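SusD superfamily protein (Bacteroides vulgatus ATCC 8482, PDB 3JQ0) probably binds a nutrient, perhaps a glycan, at the bacterial outer membrane, though its own ligand is not known. Local coordinates at residues I232-E236 and K341-T345; R302-F306 and T317-A322. One frame throughout, in Å; residues are numbered along the deposited sequence.

Both contacts pack aromatic rings against aliphatic groups, without a direct hydrogen bond across either. Contact 2 is mostly buried, yet its centre lies about 19 Å from the centre of the chain. Contact 1 is partly buried, with its centre about 16 Å from that point. It runs from buried phenylalanines to a more exposed end at Glu236 and Thr345, and waters bridge the segments along it. Contact 2 has no such bridging waters, and one tyrosine carries most of it. The two share the neighbourhood of the hairpin formed by strands 320-326 and 332-339. They meet where Lys341 CE packs on Ser319 OG at 3.9 Å. Their centres are about 18 Å apart.

Contact 1: I232-E236 and K341-T345; sequences IFSFE and KFQGT
The first two side-chain torsions of Lys341 are extended and carry CG and CD over the Phe233 ring, and the turn at chi3 (-83°) keeps CE close to Phe233 CZ. In Phe235, CG sits opposite the backbone N (chi1 -180°), and the ring reaches Thr345. Lys341 CD stands 3.9 Å from the centroid of the Phe233 ring, a CH-pi contact over the face. Ile232 CG2 covers the opposite face. The Lys341 amine passes on beyond the ring to Met443 O and Glu441 O, and makes a salt bridge with Glu445. These bonds hold the end of the chain that crosses the ring. Phe342 meets Phe233 obliquely, with the planes at 77° and Phe342 CE1 3.8 Å from Phe233 CD1. An alanine in place of Phe233 would probably open a gap between Ile232 and the Lys341 methylenes, and take away the ring that Phe342 CE1 meets.

At the other end, Thr345 CB sits over one face of the Phe235 ring, 3.8 Å from its centroid. Gly344 O lies 3.6 Å from Phe235 CB. The positive phi of Gly344 suits a glycine.

The backbones run roughly side by side, too far apart to bond directly, and two waters join them. One accepts from Gln343 N at 2.9 Å and also bonds Phe233 O. The second takes the Phe235 N proton and donates to Gly344 O at 2.7 Å. A third links side chains, Glu236 OE2 and Thr345 OG1, and lies 2.8 Å from the latter. The contact joins helix 229-233 and the residues after it to the loop between strands 332-339 and 359-363. It is structural packing in a largely helical SusD-family fold, related to TPR proteins, with little strand.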
loop_
_atom_site.group_PDB
_atom_site.type_symbol
_atom_site.label_atom_id
_atom_site.label_comp_id
_atom_site.label_asym_id
_atom_site.label_seq_id
_atom_site.Cartn_x
_atom_site.Cartn_y
_atom_site.Cartn_z
ATOM N N ILE A 232 -12.853 8.600 2.470
ATOM C CA ILE A 232 -11.954 8.152 1.421
ATOM C C ILE A 232 -12.231 6.690 1.069
ATOM O O ILE A 232 -12.217 6.276 -0.091
ATOM C CB ILE A 232 -10.470 8.281 1.867
ATOM C CG1 ILE A 232 -10.091 9.724 2.182
ATOM C CG2 ILE A 232 -9.553 7.697 0.825
ATOM C CD1 ILE A 232 -8.772 9.761 2.966
ATOM N N PHE A 233 -12.447 5.899 2.120
ATOM C CA PHE A 233 -12.446 4.441 2.009
ATOM C C PHE A 233 -13.804 3.801 1.950
ATOM O O PHE A 233 -13.917 2.568 1.769
ATOM C CB PHE A 233 -11.673 3.834 3.202
ATOM C CG PHE A 233 -10.318 4.448 3.414
ATOM C CD1 PHE A 233 -9.267 4.144 2.535
ATOM C CD2 PHE A 233 -10.096 5.357 4.425
ATOM C CE1 PHE A 233 -8.039 4.726 2.699
ATOM C CE2 PHE A 233 -8.865 5.990 4.547
ATOM C CZ PHE A 233 -7.843 5.652 3.673
ATOM N N SER A 234 -14.866 4.579 2.148
ATOM C CA SER A 234 -16.164 3.984 2.330
ATOM C C SER A 234 -16.681 3.287 1.080
ATOM O O SER A 234 -16.473 3.691 -0.074
ATOM C CB SER A 234 -17.176 5.006 2.764
ATOM O OG SER A 234 -17.414 5.873 1.672
ATOM N N PHE A 235 -17.427 2.216 1.330
ATOM C CA PHE A 235 -18.037 1.421 0.286
ATOM C C PHE A 235 -18.965 2.261 -0.578
ATOM O O PHE A 235 -19.110 1.990 -1.763
ATOM C CB PHE A 235 -18.777 0.252 0.931
ATOM C CG PHE A 235 -19.456 -0.670 -0.028
ATOM C CD1 PHE A 235 -18.763 -1.683 -0.680
ATOM C CD2 PHE A 235 -20.792 -0.518 -0.311
ATOM C CE1 PHE A 235 -19.404 -2.496 -1.586
ATOM C CE2 PHE A 235 -21.455 -1.362 -1.233
ATOM C CZ PHE A 235 -20.751 -2.354 -1.839
ATOM N N GLU A 236 -19.608 3.264 0.018
ATOM C CA GLU A 236 -20.539 4.117 -0.697
ATOM C C GLU A 236 -19.925 5.287 -1.397
ATOM O O GLU A 236 -20.643 6.044 -2.046
ATOM C CB GLU A 236 -21.617 4.614 0.251
ATOM C CG GLU A 236 -22.441 3.452 0.837
ATOM C CD GLU A 236 -23.235 2.540 -0.164
ATOM O OE1 GLU A 236 -23.475 2.929 -1.339
ATOM O OE2 GLU A 236 -23.667 1.403 0.255
ATOM N N LYS A 341 -9.809 0.369 9.359
ATOM C CA LYS A 341 -9.906 1.302 8.237
ATOM C C LYS A 341 -10.952 0.932 7.204
ATOM O O LYS A 341 -11.619 1.773 6.656
ATOM C CB LYS A 341 -8.539 1.411 7.552
ATOM C CG LYS A 341 -8.554 2.276 6.284
ATOM C CD LYS A 341 -7.137 2.525 5.749
ATOM C CE LYS A 341 -6.440 3.680 6.473
ATOM N NZ LYS A 341 -5.023 3.848 6.013
ATOM N N PHE A 342 -10.995 -0.360 6.846
ATOM C CA PHE A 342 -11.906 -0.863 5.820
ATOM C C PHE A 342 -13.119 -1.474 6.507
ATOM O O PHE A 342 -13.039 -2.503 7.181
ATOM C CB PHE A 342 -11.185 -1.806 4.866
ATOM C CG PHE A 342 -10.046 -1.122 4.128
ATOM C CD1 PHE A 342 -10.292 -0.304 3.055
ATOM C CD2 PHE A 342 -8.724 -1.272 4.530
ATOM C CE1 PHE A 342 -9.281 0.323 2.371
ATOM C CE2 PHE A 342 -7.709 -0.633 3.843
ATOM C CZ PHE A 342 -7.993 0.160 2.766
ATOM N N GLN A 343 -14.252 -0.804 6.370
ATOM C CA GLN A 343 -15.473 -1.161 7.046
ATOM C C GLN A 343 -16.436 -1.980 6.227
ATOM O O GLN A 343 -17.421 -2.527 6.760
ATOM C CB GLN A 343 -16.169 0.094 7.566
ATOM C CG GLN A 343 -15.440 0.802 8.686
ATOM C CD GLN A 343 -15.614 0.089 10.016
ATOM O OE1 GLN A 343 -16.726 -0.311 10.407
ATOM N NE2 GLN A 343 -14.520 -0.041 10.738
ATOM N N GLY A 344 -16.197 -2.104 4.931
ATOM C CA GLY A 344 -17.073 -2.923 4.109
ATOM C C GLY A 344 -18.526 -2.435 4.139
ATOM O O GLY A 344 -18.813 -1.233 4.186
ATOM N N THR A 345 -19.427 -3.395 4.013
ATOM C CA THR A 345 -20.845 -3.128 3.894
ATOM C C THR A 345 -21.615 -4.241 4.546
ATOM O O THR A 345 -21.129 -5.349 4.709
ATOM C CB THR A 345 -21.232 -2.953 2.391
ATOM O OG1 THR A 345 -22.525 -2.386 2.296
ATOM C CG2 THR A 345 -21.153 -4.259 1.627
HETATM O O HOH W 1 -14.717 1.378 4.462
HETATM O O HOH W 2 -17.475 1.130 4.064
HETATM O O HOH W 3 -22.578 0.307 2.912
#

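Contact 2: R302-F306 and T317-A322; sequences REFYF and TTSLKA
Tyr305, its CG held on the far side from the backbone N (chi1 -177°), lays one ring face against Ala322, whose CB lies 3.8 Å from the ring centroid. This is a CH-pi contact, 20° off the ring normal. Leu320 comes to the ring edge, near its plane, with CB 3.8 Å from Tyr305 CD1. The Leu320 and Tyr305 side chains run alongside each other in opposite senses. Leu320 CD1 turns to a second ring, meeting Phe304 at the edge, 4.0 Å from CD2. Thr317 CG2 lies 3.7 Å from Tyr305 OH.

Leu320 and Ala322 flank Lys321 on a strand, and both point toward Tyr305, while Lys321 points away; its NZ makes a salt bridge with Asp289. Helix 315-319 runs straight into this strand, 320-326, the first of a two-stranded antiparallel hairpin with 332-339. Tyr305 thus packs on one side of the hairpin, near the helix-to-strand junction.

The rings are presented by a turn with helical backbone angles but without regular helix bonds, in which Phe306 N bonds Glu303 O at 3.3 Å. Tyr305 CD2 sits over one face of the Phe306 ring. Farther out, Tyr334 of the partner strand touches both Tyr305 and Ala322, and its hydroxyl bonds Arg302 O. Trp422 meets the Phe304 ring edge-to-face. Tyr305 OH is hydrogen-bonded to a glycerol, probably from the crystallisation liquor.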
loop_
_atom_site.group_PDB
_atom_site.type_symbol
_atom_site.label_atom_id
_atom_site.label_comp_id
_atom_site.label_asym_id
_atom_site.label_seq_id
_atom_site.Cartn_x
_atom_site.Cartn_y
_atom_site.Cartn_z
ATOM N N ARG A 302 -0.115 -3.549 20.502
ATOM C CA ARG A 302 -1.089 -2.962 21.436
ATOM C C ARG A 302 -0.672 -1.548 21.859
ATOM O O ARG A 302 -1.492 -0.635 21.956
ATOM C CB ARG A 302 -1.262 -3.876 22.633
ATOM C CG ARG A 302 -1.904 -5.202 22.303
ATOM C CD ARG A 302 -1.786 -6.182 23.423
ATOM N NE ARG A 302 -0.403 -6.509 23.654
ATOM C CZ ARG A 302 0.049 -7.110 24.728
ATOM N NH1 ARG A 302 -0.805 -7.498 25.679
ATOM N NH2 ARG A 302 1.340 -7.355 24.868
ATOM N N GLU A 303 0.618 -1.347 22.090
ATOM C CA GLU A 303 1.177 -0.083 22.520
ATOM C C GLU A 303 0.996 1.014 21.454
ATOM O O GLU A 303 0.931 2.205 21.754
ATOM C CB GLU A 303 2.675 -0.353 22.827
ATOM C CG GLU A 303 3.476 0.829 23.352
ATOM C CD GLU A 303 4.998 0.593 23.450
ATOM O OE1 GLU A 303 5.516 -0.516 23.152
ATOM O OE2 GLU A 303 5.697 1.570 23.779
ATOM N N PHE A 304 0.949 0.612 20.193
ATOM C CA PHE A 304 0.877 1.575 19.108
ATOM C C PHE A 304 -0.385 2.406 19.152
ATOM O O PHE A 304 -0.362 3.567 18.742
ATOM C CB PHE A 304 1.009 0.867 17.765
ATOM C CG PHE A 304 0.999 1.797 16.592
ATOM C CD1 PHE A 304 2.112 2.527 16.250
ATOM C CD2 PHE A 304 -0.173 1.989 15.857
ATOM C CE1 PHE A 304 2.072 3.435 15.183
ATOM C CE2 PHE A 304 -0.198 2.901 14.783
ATOM C CZ PHE A 304 0.948 3.572 14.452
ATOM N N TYR A 305 -1.483 1.842 19.667
ATOM C CA TYR A 305 -2.735 2.566 19.671
ATOM C C TYR A 305 -2.607 3.912 20.358
ATOM O O TYR A 305 -3.230 4.865 19.915
ATOM C CB TYR A 305 -3.874 1.740 20.310
ATOM C CG TYR A 305 -5.211 2.433 20.273
ATOM C CD1 TYR A 305 -6.014 2.350 19.156
ATOM C CD2 TYR A 305 -5.626 3.242 21.323
ATOM C CE1 TYR A 305 -7.221 3.013 19.080
ATOM C CE2 TYR A 305 -6.834 3.925 21.243
ATOM C CZ TYR A 305 -7.612 3.832 20.119
ATOM O OH TYR A 305 -8.773 4.515 20.026
ATOM N N PHE A 306 -1.805 3.996 21.427
ATOM C CA PHE A 306 -1.631 5.238 22.169
ATOM C C PHE A 306 -0.392 6.034 21.799
ATOM O O PHE A 306 -0.175 7.091 22.384
ATOM C CB PHE A 306 -1.736 4.970 23.686
ATOM C CG PHE A 306 -3.071 4.440 24.122
ATOM C CD1 PHE A 306 -4.140 5.297 24.224
ATOM C CD2 PHE A 306 -3.255 3.084 24.377
ATOM C CE1 PHE A 306 -5.395 4.836 24.599
ATOM C CE2 PHE A 306 -4.512 2.615 24.759
ATOM C CZ PHE A 306 -5.558 3.483 24.887
ATOM N N THR A 317 -8.969 6.916 15.145
ATOM C CA THR A 317 -10.098 6.032 15.439
ATOM C C THR A 317 -10.815 5.572 14.182
ATOM O O THR A 317 -11.678 4.701 14.259
ATOM C CB THR A 317 -11.040 6.710 16.394
ATOM O OG1 THR A 317 -11.448 7.948 15.845
ATOM C CG2 THR A 317 -10.380 6.932 17.752
ATOM N N THR A 318 -10.440 6.104 13.021
ATOM C CA THR A 318 -10.895 5.533 11.749
ATOM C C THR A 318 -10.022 4.309 11.404
ATOM O O THR A 318 -10.530 3.288 10.918
ATOM C CB THR A 318 -10.895 6.595 10.640
ATOM O OG1 THR A 318 -11.897 7.560 10.929
ATOM C CG2 THR A 318 -11.137 5.987 9.277
ATOM N N SER A 319 -8.717 4.391 11.648
ATOM C CA SER A 319 -7.804 3.301 11.316
ATOM C C SER A 319 -7.838 2.144 12.277
ATOM O O SER A 319 -7.666 0.988 11.874
ATOM C CB SER A 319 -6.363 3.828 11.259
ATOM O OG SER A 319 -6.198 4.812 10.230
ATOM N N LEU A 320 -8.046 2.454 13.573
ATOM C CA LEU A 320 -7.988 1.475 14.661
ATOM C C LEU A 320 -9.147 1.673 15.580
ATOM O O LEU A 320 -9.557 2.812 15.829
ATOM C CB LEU A 320 -6.705 1.656 15.471
ATOM C CG LEU A 320 -5.398 1.475 14.746
ATOM C CD1 LEU A 320 -4.196 1.888 15.612
ATOM C CD2 LEU A 320 -5.240 0.071 14.203
ATOM N N LYS A 321 -9.601 0.584 16.199
ATOM C CA LYS A 321 -10.523 0.679 17.336
ATOM C C LYS A 321 -9.910 -0.033 18.524
ATOM O O LYS A 321 -9.435 -1.161 18.413
ATOM C CB LYS A 321 -11.926 0.142 17.046
ATOM C CG LYS A 321 -12.875 0.337 18.244
ATOM C CD LYS A 321 -14.353 0.159 17.893
ATOM C CE LYS A 321 -15.314 0.658 18.990
ATOM N NZ LYS A 321 -16.529 1.284 18.388
ATOM N N ALA A 322 -9.958 0.626 19.674
ATOM C CA ALA A 322 -9.528 0.008 20.926
ATOM C C ALA A 322 -10.655 -0.851 21.469
ATOM O O ALA A 322 -11.786 -0.372 21.651
ATOM C CB ALA A 322 -9.144 1.109 21.940
#